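Local coordinates for protein platelet inhibitor (Ancylostoma caninum, PDB 4TPV) that inhibits platelet aggregation and blocks adhesion of resting platelets to fibrinogen and collagen, possibly by binding the integrins that recognise those ligands, at residues V43-C46 / T47-E50; K10-D13 / D14-E17; R27-F30 / A31-K35; E151-P154 / C155-C158. All blocks are in the same frame, centred on the assembly; numbering follows the deposited sequence.

Contact 1. Residues V43-C46 / T47-E50; sequences VYDC and TLEE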
ATOM      1  N   VAL A  43       8.470   0.696  -0.228  1.00  8.55           N
ATOM      2  CA  VAL A  43       9.439   0.129   0.701  1.00  8.58           C
ATOM      3  C   VAL A  43       8.777   0.026   2.068  1.00 11.72           C
ATOM      4  O   VAL A  43       8.014   0.911   2.444  1.00 13.40           O
ATOM      5  CB  VAL A  43      10.707   1.000   0.786  1.00 12.22           C
ATOM      6  CG1 VAL A  43      11.622   0.526   1.917  1.00 19.19           C
ATOM      7  CG2 VAL A  43      11.417   1.015  -0.559  1.00 13.05           C
ATOM      8  N   TYR A  44       9.043  -1.041   2.815  1.00 11.21           N
ATOM      9  CA  TYR A  44       8.456  -1.143   4.154  1.00  9.99           C
ATOM     10  C   TYR A  44       9.017  -0.031   5.057  1.00 10.86           C
ATOM     11  O   TYR A  44      10.180   0.343   4.944  1.00 14.27           O
ATOM     12  CB  TYR A  44       8.715  -2.514   4.779  1.00 10.24           C
ATOM     13  CG  TYR A  44       7.711  -2.810   5.869  1.00  9.58           C
ATOM     14  CD1 TYR A  44       6.429  -3.243   5.547  1.00 14.63           C
ATOM     15  CD2 TYR A  44       8.029  -2.600   7.221  1.00 10.72           C
ATOM     16  CE1 TYR A  44       5.495  -3.487   6.514  1.00 11.74           C
ATOM     17  CE2 TYR A  44       7.092  -2.841   8.208  1.00  9.18           C
ATOM     18  CZ  TYR A  44       5.825  -3.284   7.850  1.00  8.40           C
ATOM     19  OH  TYR A  44       4.872  -3.522   8.804  1.00  9.74           O
ATOM     20  N   ASP A  45       8.179   0.508   5.939  1.00  9.29           N
ATOM     21  CA  ASP A  45       8.596   1.630   6.779  1.00  9.41           C
ATOM     22  C   ASP A  45       8.174   1.357   8.207  1.00  9.90           C
ATOM     23  O   ASP A  45       6.976   1.280   8.505  1.00 10.90           O
ATOM     24  CB  ASP A  45       7.973   2.938   6.271  1.00  9.93           C
ATOM     25  CG  ASP A  45       8.475   4.149   7.023  1.00 22.08           C
ATOM     26  OD1 ASP A  45       7.977   4.412   8.141  1.00 21.79           O
ATOM     27  OD2 ASP A  45       9.371   4.831   6.485  1.00 30.77           O
ATOM     28  N   CYS A  46       9.150   1.141   9.084  1.00  9.60           N
ATOM     29  CA  CYS A  46       8.811   0.751  10.454  1.00 12.99           C
ATOM     30  C   CYS A  46       8.166   1.896  11.239  1.00 12.22           C
ATOM     31  O   CYS A  46       7.470   1.647  12.212  1.00 12.47           O
ATOM     32  CB  CYS A  46      10.038   0.215  11.185  1.00 12.07           C
ATOM     33  SG  CYS A  46      10.626  -1.337  10.468  1.00 16.67           S
ATOM     34  N   THR A  47       8.365   3.143  10.814  1.00 10.09           N
ATOM     35  CA  THR A  47       7.640   4.255  11.419  1.00 10.81           C
ATOM     36  C   THR A  47       6.135   4.220  11.087  1.00 11.18           C
ATOM     37  O   THR A  47       5.288   4.438  11.970  1.00 10.28           O
ATOM     38  CB  THR A  47       8.253   5.587  10.981  1.00 18.06           C
ATOM     39  OG1 THR A  47       9.565   5.685  11.564  1.00 19.91           O
ATOM     40  CG2 THR A  47       7.411   6.743  11.474  1.00 24.23           C
ATOM     41  N   LEU A  48       5.796   3.938   9.832  1.00 10.74           N
ATOM     42  CA  LEU A  48       4.402   3.733   9.462  1.00  9.89           C
ATOM     43  C   LEU A  48       3.814   2.506  10.147  1.00 12.00           C
ATOM     44  O   LEU A  48       2.629   2.494  10.471  1.00 13.13           O
ATOM     45  CB  LEU A  48       4.263   3.592   7.950  1.00 10.42           C
ATOM     46  CG  LEU A  48       4.539   4.889   7.223  1.00  9.38           C
ATOM     47  CD1 LEU A  48       4.247   4.698   5.737  1.00  9.95           C
ATOM     48  CD2 LEU A  48       3.685   6.024   7.794  1.00 16.56           C
ATOM     49  N   GLU A  49       4.635   1.480  10.377  1.00 11.49           N
ATOM     50  CA  GLU A  49       4.137   0.327  11.125  1.00 10.71           C
ATOM     51  C   GLU A  49       3.696   0.744  12.524  1.00 10.55           C
ATOM     52  O   GLU A  49       2.634   0.323  12.998  1.00 11.19           O
ATOM     53  CB  GLU A  49       5.180  -0.794  11.230  1.00 10.83           C
ATOM     54  CG  GLU A  49       4.745  -1.914  12.196  1.00  9.27           C
ATOM     55  CD  GLU A  49       5.694  -3.107  12.213  1.00  9.93           C
ATOM     56  OE1 GLU A  49       6.139  -3.486  13.326  1.00 12.45           O
ATOM     57  OE2 GLU A  49       5.972  -3.669  11.138  1.00 12.33           O
ATOM     58  N   GLU A  50       4.497   1.565  13.200  1.00  9.81           N
ATOM     59  CA  GLU A  50       4.103   2.018  14.529  1.00  9.77           C
ATOM     60  C   GLU A  50       2.814   2.858  14.457  1.00 11.90           C
ATOM     61  O   GLU A  50       1.932   2.714  15.303  1.00 11.41           O
ATOM     62  CB  GLU A  50       5.223   2.807  15.197  1.00 10.48           C
ATOM     63  CG  GLU A  50       4.758   3.594  16.425  1.00 11.00           C
ATOM     64  CD  GLU A  50       4.448   2.747  17.657  1.00 14.68           C
ATOM     65  OE1 GLU A  50       4.558   1.504  17.606  1.00 15.28           O
ATOM     66  OE2 GLU A  50       4.078   3.353  18.686  1.00 15.93           O
TER
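Glu49 reaches back over the start of its own helix to Tyr44, and its side chain is a clear case of a carboxylate held from several directions. Glu49 CB lies 3.7 Å from Tyr44 OH. CG is anti to the backbone N (chi1 171°), and the chain stays extended beyond it, a course that takes CG and then CD alongside the phenol oxygen. At the tip, Glu49 OE2 accepts from Tyr44 OH at 2.6 Å through its anti lone pair, the one turned away from OE1. OE2 sits in the plane of the tyrosine ring, at its edge, whereas the ring and carboxylate planes are 70° apart. The same oxygen also takes a salt bridge from Arg16, and OE1 takes one from Arg8, so two arginines and a phenol grip this buried acid; the two positive charges of the arginines would be expected to favour its ionised form.

At the first turn, Asp45 caps the helix. Asp45 OD1 receives Leu48 N at 2.8 Å, while Asp45 O receives Glu49 N at 3.0 Å in the carbonyl plane. Cys46, disulfide-bonded to Cys5, contributes the next helical bond, from Glu50 N to Cys46 O at 3.1 Å. The arrangement is a classic Asp N-cap, placed where the edge strand 43-44 of the CAP-domain sheet passes directly into helix 46-56.

Contact 2. Residues K10-D13 / D14-E17; sequences KLDD and DMRE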
ATOM      1  N   LYS A  10       1.832 -10.566  16.413  1.00 19.69           N
ATOM      2  CA  LYS A  10       1.153 -11.211  15.285  1.00 24.16           C
ATOM      3  C   LYS A  10       1.748 -10.839  13.922  1.00 23.00           C
ATOM      4  O   LYS A  10       1.145 -11.096  12.869  1.00 21.76           O
ATOM      5  CB  LYS A  10      -0.344 -10.865  15.314  1.00 25.44           C
ATOM      6  CG  LYS A  10      -1.050 -11.298  16.597  1.00 27.92           C
ATOM      7  CD  LYS A  10      -2.503 -10.845  16.620  1.00 32.46           C
ATOM      8  CE  LYS A  10      -3.404 -11.747  15.788  1.00 30.73           C
ATOM      9  NZ  LYS A  10      -3.592 -13.096  16.415  1.00 29.34           N
ATOM     10  N   LEU A  11       2.937 -10.251  13.943  1.00 16.64           N
ATOM     11  CA  LEU A  11       3.598  -9.800  12.726  1.00 14.40           C
ATOM     12  C   LEU A  11       5.109 -10.024  12.878  1.00 16.32           C
ATOM     13  O   LEU A  11       5.675  -9.677  13.921  1.00 21.89           O
ATOM     14  CB  LEU A  11       3.280  -8.314  12.479  1.00 16.81           C
ATOM     15  CG  LEU A  11       3.862  -7.694  11.212  1.00 13.69           C
ATOM     16  CD1 LEU A  11       3.131  -8.211   9.991  1.00 17.20           C
ATOM     17  CD2 LEU A  11       3.812  -6.159  11.254  1.00 16.48           C
ATOM     18  N   ASP A  12       5.753 -10.641  11.884  1.00 14.19           N
ATOM     19  CA  ASP A  12       7.212 -10.776  11.893  1.00 19.44           C
ATOM     20  C   ASP A  12       7.830 -10.311  10.575  1.00 17.40           C
ATOM     21  O   ASP A  12       7.114  -9.859   9.682  1.00 14.09           O
ATOM     22  CB  ASP A  12       7.621 -12.217  12.192  1.00 19.13           C
ATOM     23  CG  ASP A  12       6.956 -13.220  11.260  1.00 18.70           C
ATOM     24  OD1 ASP A  12       6.501 -12.839  10.157  1.00 22.24           O
ATOM     25  OD2 ASP A  12       6.888 -14.408  11.629  1.00 24.37           O
ATOM     26  N   ASP A  13       9.155 -10.408  10.452  1.00 17.33           N
ATOM     27  CA  ASP A  13       9.829  -9.910   9.245  1.00 13.89           C
ATOM     28  C   ASP A  13       9.325 -10.582   7.978  1.00 14.82           C
ATOM     29  O   ASP A  13       9.204  -9.943   6.925  1.00 14.63           O
ATOM     30  CB  ASP A  13      11.343 -10.101   9.332  1.00 19.57           C
ATOM     31  CG  ASP A  13      12.005  -9.097  10.247  1.00 24.62           C
ATOM     32  OD1 ASP A  13      11.295  -8.233  10.793  1.00 17.08           O
ATOM     33  OD2 ASP A  13      13.241  -9.169  10.415  1.00 23.74           O
ATOM     34  N   ASP A  14       9.057 -11.879   8.085  1.00 17.06           N
ATOM     35  CA  ASP A  14       8.499 -12.665   6.994  1.00 16.79           C
ATOM     36  C   ASP A  14       7.210 -12.025   6.470  1.00 13.22           C
ATOM     37  O   ASP A  14       7.049 -11.784   5.272  1.00 14.18           O
ATOM     38  CB  ASP A  14       8.228 -14.092   7.471  1.00 20.48           C
ATOM     39  CG  ASP A  14       7.973 -15.051   6.333  1.00 33.72           C
ATOM     40  OD1 ASP A  14       8.562 -14.858   5.251  1.00 36.14           O
ATOM     41  OD2 ASP A  14       7.192 -16.005   6.530  1.00 40.20           O
ATOM     42  N   MET A  15       6.290 -11.744   7.381  1.00 13.55           N
ATOM     43  CA  MET A  15       5.025 -11.141   6.982  1.00 13.06           C
ATOM     44  C   MET A  15       5.196  -9.708   6.463  1.00 11.06           C
ATOM     45  O   MET A  15       4.459  -9.284   5.583  1.00 12.19           O
ATOM     46  CB  MET A  15       4.042 -11.146   8.143  1.00 12.07           C
ATOM     47  CG  MET A  15       3.676 -12.542   8.632  1.00 14.66           C
ATOM     48  SD  MET A  15       2.644 -12.469  10.114  1.00 23.10           S
ATOM     49  CE  MET A  15       1.334 -11.421   9.472  1.00 11.40           C
ATOM     50  N   ARG A  16       6.139  -8.962   7.038  1.00 11.90           N
ATOM     51  CA  ARG A  16       6.404  -7.603   6.556  1.00 12.32           C
ATOM     52  C   ARG A  16       6.802  -7.681   5.095  1.00 13.94           C
ATOM     53  O   ARG A  16       6.306  -6.928   4.269  1.00  9.25           O
ATOM     54  CB  ARG A  16       7.486  -6.902   7.385  1.00 13.12           C
ATOM     55  CG  ARG A  16       7.083  -6.676   8.831  1.00 11.02           C
ATOM     56  CD  ARG A  16       8.217  -6.089   9.642  1.00 12.18           C
ATOM     57  NE  ARG A  16       7.743  -5.729  10.973  1.00 11.39           N
ATOM     58  CZ  ARG A  16       8.029  -6.393  12.092  1.00 14.59           C
ATOM     59  NH1 ARG A  16       8.837  -7.449  12.067  1.00 19.31           N
ATOM     60  NH2 ARG A  16       7.517  -5.979  13.248  1.00 15.02           N
ATOM     61  N   GLU A  17       7.678  -8.631   4.774  1.00 14.73           N
ATOM     62  CA  GLU A  17       8.099  -8.850   3.401  1.00 14.90           C
ATOM     63  C   GLU A  17       6.920  -9.284   2.523  1.00 12.86           C
ATOM     64  O   GLU A  17       6.778  -8.804   1.399  1.00 12.77           O
ATOM     65  CB  GLU A  17       9.228  -9.893   3.356  1.00 14.34           C
ATOM     66  CG  GLU A  17       9.961  -9.946   2.036  1.00 21.31           C
ATOM     67  CD  GLU A  17      11.167 -10.875   2.087  1.00 34.97           C
ATOM     68  OE1 GLU A  17      11.082 -11.926   2.762  1.00 42.73           O
ATOM     69  OE2 GLU A  17      12.202 -10.546   1.468  1.00 40.52           O
TER
HETATM   70  O   HOH W   1       8.143  -8.862  14.720  1.00 29.97           O
HETATM   71  O   HOH W   2       7.215 -16.681   9.828  1.00 43.25           O
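Met15 N points back to Asp12 OD1 at 3.0 Å, meeting it nearly along the C-O bond; this is the capping bond of an Asp N-cap that opens helix 13-34. Asp12 CG stands between its own backbone N and carbonyl carbon (chi1 53°), a rotation that folds OD1 back over the helix end. The second segment builds on this cap residue by residue.

Asp14 comes first: its side chain lies beside that of Asp12, pointing the same way, with the carboxylate planes 50° apart. A water donates to Asp12 OD2 and, weakly, to Asp14 OD2, which would be expected to ease the repulsion between the two acids. Met15 follows, its side chain crossing that of Asp12 at about a right angle. Met15 CB packs on Leu11 CD1 at 3.6 Å, and the bend at the thioether lays Met15 CE 3.4 Å from Lys10 O.

Arg16 N continues the helix to Asp12 O at 3.0 Å. The arginine side chain runs extended from CG to NE, and Leu11 CG lies over one face of the guanidinium, offset toward the rim. NE is taken by Glu49, while NH1 forms a salt bridge with Asp13 whose hydrogen bond is weak. The next helical bond, Glu17 N to Asp13 O, measures 2.9 Å. A second water links the loop before the helix to the arginine, donating to Leu11 O at 2.7 Å and accepting from Arg16 NH1 at 3.1 Å.

Contact 3. Residues R27-F30 / A31-K35; sequences RAAF and ARNYK
Phe30 O receives Tyr34 N at 2.9 Å, the last in a run of i to i+4 backbone bonds that carries residues 27-30 into residues 31-34 as one continuous helix. Ala31 N to Arg27 O, at 2.8 Å, begins the run. Lys35 then leaves helical geometry with a positive phi, and Lys35 NZ curls back to donate to Arg32 O at 2.8 Å.

The same four-residue spacing brings two aromatic rings together. Phe30 CG is anti to the backbone N (chi1 -162°), which swings its ring along the helix toward Tyr34. The rings form an offset stack with centroids 4.0 Å apart and planes only 12° from parallel. Tyr34 CD1 sits above the centre of the Phe30 ring, whereas Phe30 CZ falls toward the rim of the tyrosine ring; the closest carbons are Phe30 CE2 and Tyr34 CE1, at 3.4 Å. Tyr149 meets Phe30 edge-to-face, adding a third ring to the group.

On another side of the helix, Asn33 turns its amide back by one turn. Asn33 ND2 donates to Ala29 O at 2.7 Å, almost straight at 174°, with the acceptor lying in the amide plane. Asn33 N reaches the same oxygen from the opposite face of the carbonyl plane. One carbonyl is therefore gripped twice by a single residue, which limits rotation of the Asn33 amide. The chemistry implies a helix end secured by side chains as well as by its backbone.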
ATOM      1  N   ARG A  27       0.989  -3.131  -7.645  1.00  9.55           N
ATOM      2  CA  ARG A  27       1.314  -1.862  -8.304  1.00  9.32           C
ATOM      3  C   ARG A  27       1.953  -2.075  -9.694  1.00  8.27           C
ATOM      4  O   ARG A  27       1.703  -1.315 -10.628  1.00  7.53           O
ATOM      5  CB  ARG A  27       2.216  -1.015  -7.376  1.00  7.08           C
ATOM      6  CG  ARG A  27       1.479  -0.539  -6.128  1.00  9.40           C
ATOM      7  CD  ARG A  27       2.423   0.046  -5.063  1.00  7.48           C
ATOM      8  NE  ARG A  27       3.067   1.275  -5.525  1.00  8.72           N
ATOM      9  CZ  ARG A  27       2.495   2.482  -5.484  1.00 10.86           C
ATOM     10  NH1 ARG A  27       1.259   2.610  -5.006  1.00  7.12           N
ATOM     11  NH2 ARG A  27       3.136   3.550  -5.954  1.00  9.83           N
ATOM     12  N   ALA A  28       2.765  -3.125  -9.841  1.00  9.50           N
ATOM     13  CA  ALA A  28       3.333  -3.472 -11.144  1.00 10.77           C
ATOM     14  C   ALA A  28       2.244  -3.940 -12.122  1.00 11.69           C
ATOM     15  O   ALA A  28       2.250  -3.564 -13.291  1.00 11.62           O
ATOM     16  CB  ALA A  28       4.397  -4.552 -10.974  1.00  9.53           C
ATOM     17  N   ALA A  29       1.332  -4.779 -11.640  1.00  9.68           N
ATOM     18  CA  ALA A  29       0.221  -5.232 -12.477  1.00 10.34           C
ATOM     19  C   ALA A  29      -0.595  -4.029 -12.889  1.00 11.48           C
ATOM     20  O   ALA A  29      -0.970  -3.878 -14.052  1.00 11.80           O
ATOM     21  CB  ALA A  29      -0.644  -6.242 -11.732  1.00 11.99           C
ATOM     22  N   PHE A  30      -0.874  -3.162 -11.922  1.00  9.14           N
ATOM     23  CA  PHE A  30      -1.673  -1.985 -12.214  1.00  9.14           C
ATOM     24  C   PHE A  30      -0.960  -1.067 -13.203  1.00  9.39           C
ATOM     25  O   PHE A  30      -1.577  -0.571 -14.156  1.00 12.70           O
ATOM     26  CB  PHE A  30      -1.996  -1.227 -10.927  1.00 10.47           C
ATOM     27  CG  PHE A  30      -3.140  -0.278 -11.083  1.00  9.57           C
ATOM     28  CD1 PHE A  30      -2.929   1.014 -11.515  1.00 10.76           C
ATOM     29  CD2 PHE A  30      -4.424  -0.688 -10.794  1.00  9.38           C
ATOM     30  CE1 PHE A  30      -3.994   1.892 -11.647  1.00 13.31           C
ATOM     31  CE2 PHE A  30      -5.488   0.176 -10.919  1.00 10.21           C
ATOM     32  CZ  PHE A  30      -5.278   1.460 -11.357  1.00 10.37           C
ATOM     33  N   ALA A  31       0.342  -0.860 -13.027  1.00  9.77           N
ATOM     34  CA  ALA A  31       1.086   0.054 -13.898  1.00  8.42           C
ATOM     35  C   ALA A  31       1.115  -0.425 -15.350  1.00  9.33           C
ATOM     36  O   ALA A  31       1.025   0.381 -16.279  1.00 13.34           O
ATOM     37  CB  ALA A  31       2.537   0.243 -13.380  1.00 10.24           C
ATOM     38  N   ARG A  32       1.272  -1.729 -15.534  1.00 12.52           N
ATOM     39  CA  ARG A  32       1.322  -2.281 -16.881  1.00 11.70           C
ATOM     40  C   ARG A  32      -0.053  -2.269 -17.532  1.00 14.42           C
ATOM     41  O   ARG A  32      -0.165  -1.976 -18.723  1.00 15.52           O
ATOM     42  CB  ARG A  32       1.899  -3.701 -16.869  1.00 11.56           C
ATOM     43  CG  ARG A  32       2.022  -4.319 -18.279  1.00 14.91           C
ATOM     44  CD  ARG A  32       3.189  -3.689 -19.081  1.00 18.05           C
ATOM     45  NE  ARG A  32       4.501  -4.181 -18.676  1.00 22.31           N
ATOM     46  CZ  ARG A  32       5.655  -3.620 -19.023  1.00 24.96           C
ATOM     47  NH1 ARG A  32       5.668  -2.538 -19.790  1.00 24.67           N
ATOM     48  NH2 ARG A  32       6.805  -4.138 -18.597  1.00 24.09           N
ATOM     49  N   ASN A  33      -1.101  -2.565 -16.765  1.00 11.82           N
ATOM     50  CA  ASN A  33      -2.423  -2.714 -17.379  1.00 12.96           C
ATOM     51  C   ASN A  33      -3.142  -1.379 -17.568  1.00 15.65           C
ATOM     52  O   ASN A  33      -3.929  -1.225 -18.502  1.00 17.66           O
ATOM     53  CB  ASN A  33      -3.275  -3.690 -16.552  1.00 17.82           C
ATOM     54  CG  ASN A  33      -2.857  -5.137 -16.767  1.00 19.55           C
ATOM     55  OD1 ASN A  33      -3.356  -5.810 -17.677  1.00 20.22           O
ATOM     56  ND2 ASN A  33      -1.919  -5.615 -15.952  1.00 17.96           N
ATOM     57  N   TYR A  34      -2.865  -0.407 -16.703  1.00 12.67           N
ATOM     58  CA  TYR A  34      -3.480   0.921 -16.838  1.00 11.56           C
ATOM     59  C   TYR A  34      -2.541   1.961 -17.443  1.00 13.70           C
ATOM     60  O   TYR A  34      -2.965   3.081 -17.721  1.00 20.54           O
ATOM     61  CB  TYR A  34      -3.995   1.421 -15.468  1.00 12.25           C
ATOM     62  CG  TYR A  34      -5.205   0.657 -14.975  1.00 12.37           C
ATOM     63  CD1 TYR A  34      -5.063  -0.552 -14.321  1.00 11.29           C
ATOM     64  CD2 TYR A  34      -6.491   1.133 -15.193  1.00 15.12           C
ATOM     65  CE1 TYR A  34      -6.159  -1.281 -13.900  1.00 11.89           C
ATOM     66  CE2 TYR A  34      -7.603   0.420 -14.753  1.00 13.57           C
ATOM     67  CZ  TYR A  34      -7.435  -0.783 -14.122  1.00 12.50           C
ATOM     68  OH  TYR A  34      -8.550  -1.480 -13.707  1.00 17.43           O
ATOM     69  N   LYS A  35      -1.271   1.596 -17.636  1.00 14.63           N
ATOM     70  CA  LYS A  35      -0.279   2.490 -18.234  1.00 10.95           C
ATOM     71  C   LYS A  35      -0.071   3.726 -17.360  1.00 14.95           C
ATOM     72  O   LYS A  35      -0.480   4.839 -17.697  1.00 16.46           O
ATOM     73  CB  LYS A  35      -0.681   2.896 -19.658  1.00 14.19           C
ATOM     74  CG  LYS A  35      -0.923   1.714 -20.588  1.00 29.92           C
ATOM     75  CD  LYS A  35       0.269   0.771 -20.602  1.00 32.77           C
ATOM     76  CE  LYS A  35       0.002  -0.451 -21.493  1.00 37.27           C
ATOM     77  NZ  LYS A  35       0.966  -1.569 -21.228  1.00 33.02           N
TER

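Contact 4. Residues E151-P154 / C155-C158; sequences EGAP and CSRC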
ATOM      1  N   GLU A 151      -1.213   9.018 -16.251  1.00 13.34           N
ATOM      2  CA  GLU A 151      -1.169   7.997 -17.295  1.00 15.05           C
ATOM      3  C   GLU A 151      -0.075   8.268 -18.304  1.00 13.65           C
ATOM      4  O   GLU A 151       0.113   9.406 -18.731  1.00 17.38           O
ATOM      5  CB  GLU A 151      -2.513   7.906 -18.013  1.00 20.51           C
ATOM      6  CG  GLU A 151      -3.623   7.303 -17.162  1.00 23.42           C
ATOM      7  CD  GLU A 151      -4.994   7.527 -17.772  1.00 36.48           C
ATOM      8  OE1 GLU A 151      -5.071   8.257 -18.779  1.00 33.64           O
ATOM      9  OE2 GLU A 151      -5.988   6.986 -17.241  1.00 42.45           O
ATOM     10  N   GLY A 152       0.627   7.206 -18.700  1.00 13.47           N
ATOM     11  CA  GLY A 152       1.617   7.271 -19.762  1.00 15.57           C
ATOM     12  C   GLY A 152       2.549   6.078 -19.671  1.00 15.31           C
ATOM     13  O   GLY A 152       2.345   5.216 -18.824  1.00 16.37           O
ATOM     14  N   ALA A 153       3.567   6.039 -20.537  1.00 15.26           N
ATOM     15  CA  ALA A 153       4.535   4.936 -20.531  1.00 16.98           C
ATOM     16  C   ALA A 153       5.097   4.730 -19.135  1.00 16.99           C
ATOM     17  O   ALA A 153       5.508   5.688 -18.501  1.00 12.80           O
ATOM     18  CB  ALA A 153       5.661   5.219 -21.505  1.00 17.08           C
ATOM     19  N   PRO A 154       5.099   3.488 -18.651  1.00 13.62           N
ATOM     20  CA  PRO A 154       5.632   3.286 -17.300  1.00 10.07           C
ATOM     21  C   PRO A 154       7.056   3.844 -17.162  1.00 12.43           C
ATOM     22  O   PRO A 154       7.881   3.797 -18.098  1.00 13.48           O
ATOM     23  CB  PRO A 154       5.566   1.764 -17.138  1.00 16.00           C
ATOM     24  CG  PRO A 154       4.316   1.397 -17.949  1.00 16.47           C
ATOM     25  CD  PRO A 154       4.448   2.271 -19.174  1.00 13.12           C
ATOM     26  N   CYS A 155       7.302   4.447 -16.004  1.00 11.30           N
ATOM     27  CA  CYS A 155       8.585   5.063 -15.672  1.00 13.20           C
ATOM     28  C   CYS A 155       8.937   6.324 -16.458  1.00 13.89           C
ATOM     29  O   CYS A 155       9.967   6.939 -16.204  1.00 16.01           O
ATOM     30  CB  CYS A 155       9.720   4.048 -15.831  1.00 12.27           C
ATOM     31  SG  CYS A 155       9.923   2.957 -14.407  1.00 15.03           S
ATOM     32  N   SER A 156       8.071   6.759 -17.370  1.00 11.75           N
ATOM     33  CA  SER A 156       8.386   7.925 -18.171  1.00 13.46           C
ATOM     34  C   SER A 156       8.440   9.210 -17.344  1.00 18.36           C
ATOM     35  O   SER A 156       8.987  10.215 -17.796  1.00 17.31           O
ATOM     36  CB  SER A 156       7.364   8.073 -19.314  1.00 13.77           C
ATOM     37  OG  SER A 156       6.049   8.237 -18.807  1.00 12.94           O
ATOM     38  N   ARG A 157       7.878   9.187 -16.139  1.00 13.52           N
ATOM     39  CA  ARG A 157       7.880  10.398 -15.326  1.00 17.33           C
ATOM     40  C   ARG A 157       8.475  10.185 -13.932  1.00 14.18           C
ATOM     41  O   ARG A 157       8.171  10.942 -13.029  1.00 13.19           O
ATOM     42  CB  ARG A 157       6.455  10.965 -15.216  1.00 15.43           C
ATOM     43  CG  ARG A 157       5.975  11.594 -16.532  1.00 16.92           C
ATOM     44  CD  ARG A 157       4.551  12.111 -16.445  1.00 17.64           C
ATOM     45  NE  ARG A 157       4.388  13.223 -15.501  1.00 20.84           N
ATOM     46  CZ  ARG A 157       3.248  13.890 -15.331  1.00 21.15           C
ATOM     47  NH1 ARG A 157       2.174  13.568 -16.043  1.00 21.82           N
ATOM     48  NH2 ARG A 157       3.177  14.875 -14.446  1.00 25.95           N
ATOM     49  N   CYS A 158       9.320   9.170 -13.765  1.00 14.87           N
ATOM     50  CA  CYS A 158      10.044   8.983 -12.501  1.00 14.33           C
ATOM     51  C   CYS A 158      10.779  10.255 -12.035  1.00 15.80           C
ATOM     52  O   CYS A 158      10.872  10.536 -10.839  1.00 14.65           O
ATOM     53  CB  CYS A 158      11.051   7.833 -12.621  1.00 15.80           C
ATOM     54  SG  CYS A 158      10.278   6.202 -12.729  1.00 17.81           S
TER
HETATM   55  O   HOH W   3       1.980  10.919 -17.636  1.00 28.54           O
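A type II beta turn from Ala153 to Ser156 makes up most of this surface contact, in the cysteine-rich loop region that follows strand 130-138. Its closing bond runs from Ser156 N to Ala153 O at 3.0 Å. Pro154 and Cys155 occupy the two corners: the proline ring suits the first with its phi of -55°, and Cys155 takes the left-handed conformation at the second, with phi 69°.

Ser156 strengthens the closure with its side chain. OG stands between its own backbone N and carbonyl carbon (chi1 61°), and from there Ser156 OG donates to Ala153 O at 2.6 Å. This hydroxyl bond lies in the carbonyl plane, on a lone pair, whereas the amide N approaches from above that plane. The two donors thus meet one oxygen from distinct directions. Alongside them the methyl CB of Ala153 and CB of Ser156 come within 4.0 Å.

Farther out, a water joins Glu151 to Arg157. It donates to Glu151 O at 2.6 Å and accepts from Arg157 NH1 at 3.1 Å, sitting at the edge of the guanidinium, in its plane. Arg157 NE is paired with Asp160, and Glu151 OE1 with Lys98.

A type I turn from Cys155 to Cys158 follows at once, its backbone bond from Cys158 N to Cys155 O weak at 3.4 Å. Through Cys155-Cys167 and Cys158-Cys176, these consecutive type II and type I turns are disulfide-tied to both strands, 166-167 and 176-177, of the small antiparallel sheet in the cysteine-rich C-terminal part of this CRISP-family protein.

In the fold
From the N terminus the chain meets contact 2 first, at the start of helix 13-34, and contact 3 at the far end of that helix, with centres about 26 Å apart. Contact 1 follows, where strand 43-44 turns into helix 46-56, and contact 4 comes much later. All four are local and in series; none encloses or crosses another. Contacts 1 and 2 nevertheless touch, tying two helix starts to the sheet edge, with Leu11 packed against Tyr44. At the other end of the long helix, contact 3 meets contact 4: Lys35 O probably accepts a hydrogen bond from Gly152 N, and Pro154 packs on Ala31, joining helix 13-34 to the disulfide-rich C-terminal region.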